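Long-range contact in uncharacterized protein (Bacteroides cellulosilyticus, PDB 5JVK), which probably hydrolyses O-glycosidic bonds as a glycoside hydrolase of family 39 from a gut symbiont: residues 350-362 / 487-499. Residues are numbered along the deposited sequence; the frame is centred on the assembly and turned at random.
Sequences DIEQAAYLARTYL and LNLSILPQYLVVK
Arg359 NH1 donates to the backbone Ile491 O at 3.0 Å, a nearly straight bond (162°) that lies close to the guanidinium plane and meets a lone pair in the carbonyl plane. It joins two domains: helix 350-366, which follows barrel strand 335-341 and precedes 373-375 in the chain, packs outside the (beta/alpha)8 barrel, while loop 490-493 connects strands 484-489 and 494-498, from different sheets of the beta domain after the barrel. Arginine suits the place because its bend at chi3 (64°) brings NH1 to the loop while NH2 makes a salt bridge with Asp297. Shortened to an alanine, this position would probably leave Ile491 O without its donor from the helix and Asp297 without this cationic mate, and uncover one side of Pro493, whose CG lies 3.7 Å from Arg359 CG. A small residue lets the loop come close: Ala355 CA lies 4.5 Å from Leu492 CA, and Ala355 CB 3.7 Å from Leu492 CD2. The branched Ile491 uses the room this alanine leaves, CG1 lying over Ala355 CB and CD1 reaching the Glu352 CG methylene. Ile351, with CG1 anti to the backbone N (chi1 -158°), crosses the leucine at about a right angle, CG1 to Leu492 CD1 3.5 Å. Further along, the Pro493 ring rests over the groove lined by Ala358, Arg359 CG and Leu362, where Leu362 CD1 obliquely approaches Tyr495 CE1 at 3.9 Å.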
# COMPACT_ATOMS: atom_id res chain seq x y z
N ASP A 350 -0.37 14.26 8.18
CA ASP A 350 -1.28 13.15 7.85
C ASP A 350 -1.90 13.34 6.46
O ASP A 350 -2.03 12.38 5.71
CB ASP A 350 -2.42 13.03 8.88
CG ASP A 350 -2.01 12.29 10.15
OD1 ASP A 350 -0.97 11.60 10.17
OD2 ASP A 350 -2.76 12.41 11.15
N ILE A 351 -2.27 14.58 6.14
CA ILE A 351 -2.92 14.89 4.87
C ILE A 351 -1.94 14.79 3.68
O ILE A 351 -2.36 14.45 2.57
CB ILE A 351 -3.63 16.27 4.92
CG1 ILE A 351 -4.72 16.35 3.85
CG2 ILE A 351 -2.66 17.43 4.79
CD1 ILE A 351 -5.91 15.44 4.08
N GLU A 352 -0.66 15.07 3.93
CA GLU A 352 0.39 14.86 2.92
C GLU A 352 0.58 13.37 2.62
O GLU A 352 0.64 12.98 1.45
CB GLU A 352 1.71 15.51 3.35
CG GLU A 352 1.69 17.03 3.27
CD GLU A 352 2.92 17.71 3.86
OE1 GLU A 352 3.67 17.07 4.63
OE2 GLU A 352 3.14 18.90 3.55
N GLN A 353 0.64 12.55 3.67
CA GLN A 353 0.72 11.09 3.54
C GLN A 353 -0.43 10.54 2.69
O GLN A 353 -0.22 9.68 1.83
CB GLN A 353 0.71 10.41 4.92
CG GLN A 353 1.10 8.93 4.89
CD GLN A 353 0.62 8.12 6.10
OE1 GLN A 353 -0.45 8.39 6.66
NE2 GLN A 353 1.39 7.11 6.48
N ALA A 354 -1.64 11.04 2.93
CA ALA A 354 -2.82 10.66 2.15
C ALA A 354 -2.70 11.11 0.70
O ALA A 354 -2.87 10.30 -0.22
CB ALA A 354 -4.07 11.25 2.78
N ALA A 355 -2.38 12.38 0.50
CA ALA A 355 -2.18 12.94 -0.84
C ALA A 355 -1.14 12.16 -1.64
O ALA A 355 -1.37 11.84 -2.80
CB ALA A 355 -1.79 14.41 -0.74
N TYR A 356 -0.01 11.85 -1.01
CA TYR A 356 1.09 11.16 -1.69
C TYR A 356 0.79 9.69 -1.97
O TYR A 356 1.31 9.14 -2.94
CB TYR A 356 2.40 11.30 -0.91
CG TYR A 356 2.91 12.73 -0.71
CD1 TYR A 356 2.41 13.81 -1.46
CD2 TYR A 356 3.91 13.00 0.23
CE1 TYR A 356 2.88 15.10 -1.26
CE2 TYR A 356 4.38 14.29 0.42
CZ TYR A 356 3.87 15.33 -0.33
OH TYR A 356 4.33 16.62 -0.14
N LEU A 357 -0.05 9.07 -1.14
CA LEU A 357 -0.51 7.70 -1.40
C LEU A 357 -1.33 7.65 -2.69
O LEU A 357 -1.05 6.83 -3.56
CB LEU A 357 -1.35 7.17 -0.23
CG LEU A 357 -1.76 5.69 -0.28
CD1 LEU A 357 -1.83 5.11 1.13
CD2 LEU A 357 -3.08 5.45 -1.00
N ALA A 358 -2.33 8.51 -2.80
CA ALA A 358 -3.18 8.58 -4.00
C ALA A 358 -2.35 8.90 -5.23
O ALA A 358 -2.51 8.27 -6.28
CB ALA A 358 -4.27 9.62 -3.82
N ARG A 359 -1.46 9.88 -5.10
CA ARG A 359 -0.59 10.31 -6.19
C ARG A 359 0.39 9.22 -6.64
O ARG A 359 0.67 9.11 -7.84
CB ARG A 359 0.14 11.61 -5.82
CG ARG A 359 -0.75 12.82 -6.04
CD ARG A 359 -0.45 14.02 -5.17
NE ARG A 359 0.87 14.61 -5.41
CZ ARG A 359 1.28 15.78 -4.90
NH1 ARG A 359 0.47 16.52 -4.14
NH2 ARG A 359 2.50 16.22 -5.18
N THR A 360 0.90 8.43 -5.70
CA THR A 360 1.75 7.28 -6.03
C THR A 360 1.05 6.29 -6.96
O THR A 360 1.60 5.91 -7.99
CB THR A 360 2.22 6.53 -4.76
OG1 THR A 360 3.07 7.38 -3.99
CG2 THR A 360 2.98 5.24 -5.10
N TYR A 361 -0.16 5.88 -6.60
CA TYR A 361 -0.90 4.89 -7.39
C TYR A 361 -1.43 5.45 -8.70
O TYR A 361 -1.49 4.74 -9.71
CB TYR A 361 -2.01 4.24 -6.55
CG TYR A 361 -1.45 3.35 -5.46
CD1 TYR A 361 -0.77 2.18 -5.78
CD2 TYR A 361 -1.60 3.67 -4.11
CE1 TYR A 361 -0.25 1.36 -4.80
CE2 TYR A 361 -1.09 2.85 -3.12
CZ TYR A 361 -0.41 1.69 -3.47
OH TYR A 361 0.11 0.86 -2.50
N LEU A 362 -1.80 6.74 -8.70
CA LEU A 362 -2.20 7.42 -9.93
C LEU A 362 -1.03 7.59 -10.90
O LEU A 362 -1.17 7.31 -12.09
CB LEU A 362 -2.84 8.78 -9.62
CG LEU A 362 -4.21 8.69 -8.94
CD1 LEU A 362 -4.58 10.00 -8.27
CD2 LEU A 362 -5.30 8.27 -9.92
N LEU A 487 -11.49 24.39 -11.59
CA LEU A 487 -11.07 23.42 -10.58
C LEU A 487 -10.15 24.06 -9.55
O LEU A 487 -9.15 24.67 -9.91
CB LEU A 487 -10.32 22.25 -11.24
CG LEU A 487 -11.07 21.44 -12.29
CD1 LEU A 487 -10.15 20.36 -12.86
CD2 LEU A 487 -12.33 20.82 -11.71
N ASN A 488 -10.50 23.90 -8.27
CA ASN A 488 -9.70 24.40 -7.16
C ASN A 488 -8.80 23.28 -6.67
O ASN A 488 -9.20 22.46 -5.84
CB ASN A 488 -10.60 24.91 -6.04
CG ASN A 488 -11.43 26.11 -6.46
OD1 ASN A 488 -10.89 27.08 -6.99
ND2 ASN A 488 -12.74 26.04 -6.24
N LEU A 489 -7.58 23.25 -7.20
CA LEU A 489 -6.65 22.15 -6.97
C LEU A 489 -5.99 22.24 -5.60
O LEU A 489 -5.66 23.34 -5.13
CB LEU A 489 -5.57 22.11 -8.05
CG LEU A 489 -6.02 22.02 -9.51
CD1 LEU A 489 -4.80 21.88 -10.41
CD2 LEU A 489 -6.97 20.85 -9.74
N SER A 490 -5.81 21.08 -4.97
CA SER A 490 -4.99 20.93 -3.78
C SER A 490 -3.97 19.82 -4.02
O SER A 490 -3.95 19.18 -5.08
CB SER A 490 -5.85 20.61 -2.56
OG SER A 490 -6.36 19.29 -2.61
N ILE A 491 -3.11 19.60 -3.03
CA ILE A 491 -2.21 18.44 -3.03
C ILE A 491 -2.97 17.11 -3.11
O ILE A 491 -2.46 16.15 -3.70
CB ILE A 491 -1.23 18.45 -1.82
CG1 ILE A 491 -1.96 18.35 -0.47
CG2 ILE A 491 -0.35 19.70 -1.86
CD1 ILE A 491 -1.03 18.19 0.71
N LEU A 492 -4.17 17.07 -2.54
CA LEU A 492 -5.04 15.90 -2.58
C LEU A 492 -5.73 15.81 -3.94
O LEU A 492 -6.43 16.74 -4.33
CB LEU A 492 -6.09 15.99 -1.48
CG LEU A 492 -5.57 16.06 -0.04
CD1 LEU A 492 -6.53 16.82 0.86
CD2 LEU A 492 -5.29 14.66 0.48
N PRO A 493 -5.55 14.69 -4.68
CA PRO A 493 -6.22 14.60 -5.98
C PRO A 493 -7.74 14.61 -5.90
O PRO A 493 -8.33 14.06 -4.97
CB PRO A 493 -5.73 13.26 -6.54
CG PRO A 493 -4.44 13.01 -5.86
CD PRO A 493 -4.62 13.56 -4.47
N GLN A 494 -8.36 15.26 -6.89
CA GLN A 494 -9.80 15.17 -7.11
C GLN A 494 -10.03 14.53 -8.47
O GLN A 494 -9.10 14.42 -9.27
CB GLN A 494 -10.46 16.56 -7.03
CG GLN A 494 -10.14 17.50 -8.18
CD GLN A 494 -10.48 18.94 -7.85
OE1 GLN A 494 -11.44 19.49 -8.38
NE2 GLN A 494 -9.71 19.54 -6.96
N TYR A 495 -11.26 14.10 -8.71
CA TYR A 495 -11.59 13.24 -9.83
C TYR A 495 -12.86 13.68 -10.56
O TYR A 495 -13.86 14.01 -9.91
CB TYR A 495 -11.77 11.80 -9.34
CG TYR A 495 -10.67 11.31 -8.42
CD1 TYR A 495 -9.51 10.74 -8.93
CD2 TYR A 495 -10.80 11.41 -7.04
CE1 TYR A 495 -8.50 10.29 -8.10
CE2 TYR A 495 -9.80 10.95 -6.19
CZ TYR A 495 -8.65 10.40 -6.72
OH TYR A 495 -7.66 9.95 -5.88
N LEU A 496 -12.81 13.69 -11.89
CA LEU A 496 -13.98 13.93 -12.74
C LEU A 496 -14.40 12.62 -13.40
O LEU A 496 -13.77 12.18 -14.36
CB LEU A 496 -13.68 14.97 -13.81
CG LEU A 496 -13.54 16.43 -13.36
CD1 LEU A 496 -12.85 17.26 -14.44
CD2 LEU A 496 -14.90 17.02 -13.02
N VAL A 497 -15.46 12.00 -12.89
CA VAL A 497 -15.94 10.71 -13.38
C VAL A 497 -16.88 10.91 -14.57
O VAL A 497 -17.64 11.88 -14.60
CB VAL A 497 -16.67 9.93 -12.26
CG1 VAL A 497 -17.17 8.57 -12.76
CG2 VAL A 497 -15.75 9.76 -11.06
N VAL A 498 -16.83 10.00 -15.54
CA VAL A 498 -17.69 10.04 -16.73
C VAL A 498 -18.99 9.25 -16.50
O VAL A 498 -18.95 8.14 -15.97
CB VAL A 498 -16.95 9.52 -17.99
CG1 VAL A 498 -17.87 9.48 -19.20
CG2 VAL A 498 -15.72 10.38 -18.27
N LYS A 499 -20.12 9.83 -16.92
CA LYS A 499 -21.47 9.26 -16.75
C LYS A 499 -21.79 8.86 -15.31
O LYS A 499 -22.22 9.70 -14.52
CB LYS A 499 -21.69 8.07 -17.70
CG LYS A 499 -21.82 8.50 -19.15
CD LYS A 499 -21.68 7.33 -20.11
CE LYS A 499 -21.49 7.82 -21.54
NZ LYS A 499 -21.28 6.70 -22.49